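Local coordinates for avidin-related protein 4/5 (Gallus gallus, PDB 1Y55), which binds biotin, with high affinity, in the barrel of each subunit of an avidin-like tetramer, at residues A38-P41 against G42-T45. The protein carries 1 engineered substitution. Numbering follows the deposited sequence.
Sequences ADNP and GNIT. With BTN (biotin), chain C.
With CG1 set anti to its own carbonyl carbon (chi1 -70°) and CD1 extended beyond it, Ile44 reaches back to Ala38 and Pro41 inside the loop that joins strands 28-34 and 47-53 of the avidin beta-barrel. A short 3-10 turn, residues 41-43, folds this loop on itself. Ile44 CG1 lies 3.7 Å from Ala38 CB, while its end methyl, CD1, sits against Pro41, 3.6 Å from Pro41 CA and 3.9 Å from Pro41 CB. Phe70, from another loop, packs on both Ala38 and Ile44. Two successive i to i+3 bonds hold the turn: Asn43 N to Asn40 O at 2.9 Å, and the longer Ile44 N to Pro41 O at 3.2 Å. The second is nearly straight at hydrogen (171°), yet its donor stands well above the carbonyl plane, 66° out of it. At the exposed face of the turn, Asn43 ND2 rests 3.7 Å from Asn40 CB, a packing contact only. Ala38 and Asp39 belong to the biotin pocket. Asp39 turns its carboxylate to a salt bridge with Arg112, whereas its backbone N donates to the ligand's valeryl carboxylate, 3.0 Å from biotin O11.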
loop_
_atom_site.group_PDB
_atom_site.type_symbol
_atom_site.label_atom_id
_atom_site.label_comp_id
_atom_site.label_asym_id
_atom_site.label_seq_id
_atom_site.Cartn_x
_atom_site.Cartn_y
_atom_site.Cartn_z
ATOM N N ALA A 38 -18.307 6.373 0.334
ATOM C CA ALA A 38 -18.175 5.442 1.454
ATOM C C ALA A 38 -18.691 4.092 1.015
ATOM O O ALA A 38 -19.324 3.963 -0.026
ATOM C CB ALA A 38 -18.957 5.931 2.664
ATOM N N ASP A 39 -18.447 3.073 1.820
ATOM C CA ASP A 39 -19.072 1.776 1.577
ATOM C C ASP A 39 -20.601 1.899 1.562
ATOM O O ASP A 39 -21.281 1.268 0.740
ATOM C CB ASP A 39 -18.651 0.775 2.649
ATOM C CG ASP A 39 -17.223 0.336 2.509
ATOM O OD1 ASP A 39 -16.788 0.093 1.360
ATOM O OD2 ASP A 39 -16.497 0.180 3.511
ATOM N N ASN A 40 -21.125 2.719 2.472
ATOM C CA ASN A 40 -22.558 2.972 2.604
ATOM C C ASN A 40 -22.782 4.472 2.636
ATOM O O ASN A 40 -22.864 5.071 3.710
ATOM C CB ASN A 40 -23.080 2.311 3.876
ATOM C CG ASN A 40 -22.890 0.817 3.856
ATOM O OD1 ASN A 40 -23.568 0.104 3.112
ATOM N ND2 ASN A 40 -21.934 0.332 4.640
ATOM N N PRO A 41 -22.830 5.095 1.465
ATOM C CA PRO A 41 -22.850 6.562 1.420
ATOM C C PRO A 41 -24.096 7.189 2.066
ATOM O O PRO A 41 -24.044 8.342 2.485
ATOM C CB PRO A 41 -22.748 6.868 -0.071
ATOM C CG PRO A 41 -23.239 5.639 -0.747
ATOM C CD PRO A 41 -22.824 4.500 0.117
ATOM N N GLY A 42 -25.190 6.437 2.172
ATOM C CA GLY A 42 -26.373 6.916 2.863
ATOM C C GLY A 42 -26.156 7.164 4.344
ATOM O O GLY A 42 -26.972 7.826 4.996
ATOM N N ASN A 43 -25.061 6.637 4.882
ATOM C CA ASN A 43 -24.725 6.807 6.278
ATOM C C ASN A 43 -23.712 7.923 6.546
ATOM O O ASN A 43 -23.424 8.196 7.694
ATOM C CB ASN A 43 -24.172 5.500 6.858
ATOM C CG ASN A 43 -25.213 4.417 6.948
ATOM O OD1 ASN A 43 -26.415 4.678 6.884
ATOM N ND2 ASN A 43 -24.754 3.179 7.089
ATOM N N ILE A 44 -23.156 8.558 5.517
ATOM C CA ILE A 44 -22.040 9.480 5.746
ATOM C C ILE A 44 -22.439 10.629 6.662
ATOM O O ILE A 44 -23.483 11.266 6.469
ATOM C CB ILE A 44 -21.519 10.050 4.422
ATOM C CG1 ILE A 44 -20.812 8.963 3.608
ATOM C CG2 ILE A 44 -20.562 11.222 4.673
ATOM C CD1 ILE A 44 -20.623 9.319 2.169
ATOM N N THR A 45 -21.591 10.878 7.653
ATOM C CA THR A 45 -21.666 12.061 8.498
ATOM C C THR A 45 -20.278 12.665 8.637
ATOM O O THR A 45 -19.258 11.978 8.474
ATOM C CB THR A 45 -22.214 11.748 9.895
ATOM O OG1 THR A 45 -21.343 10.796 10.536
ATOM C CG2 THR A 45 -23.619 11.155 9.810
HETATM C C11 BTN C . -16.375 4.161 5.346
HETATM O O11 BTN C . -16.606 3.840 4.039
HETATM O O12 BTN C . -16.818 3.420 6.312
HETATM C C10 BTN C . -15.621 5.360 5.719
HETATM C C9 BTN C . -15.384 6.347 4.601
HETATM C C8 BTN C . -14.115 6.035 3.813
HETATM C C7 BTN C . -13.888 7.062 2.697
HETATM C C2 BTN C . -12.516 6.903 1.986
HETATM S S1 BTN C . -11.106 7.353 2.956
HETATM C C6 BTN C . -10.088 7.178 1.478
HETATM C C5 BTN C . -10.902 7.807 0.349
HETATM N N1 BTN C . -10.705 9.240 0.231
HETATM C C3 BTN C . -11.825 9.892 0.494
HETATM O O3 BTN C . -11.917 11.211 0.465
HETATM N N2 BTN C . -12.819 9.077 0.781
HETATM C C4 BTN C . -12.401 7.688 0.674
#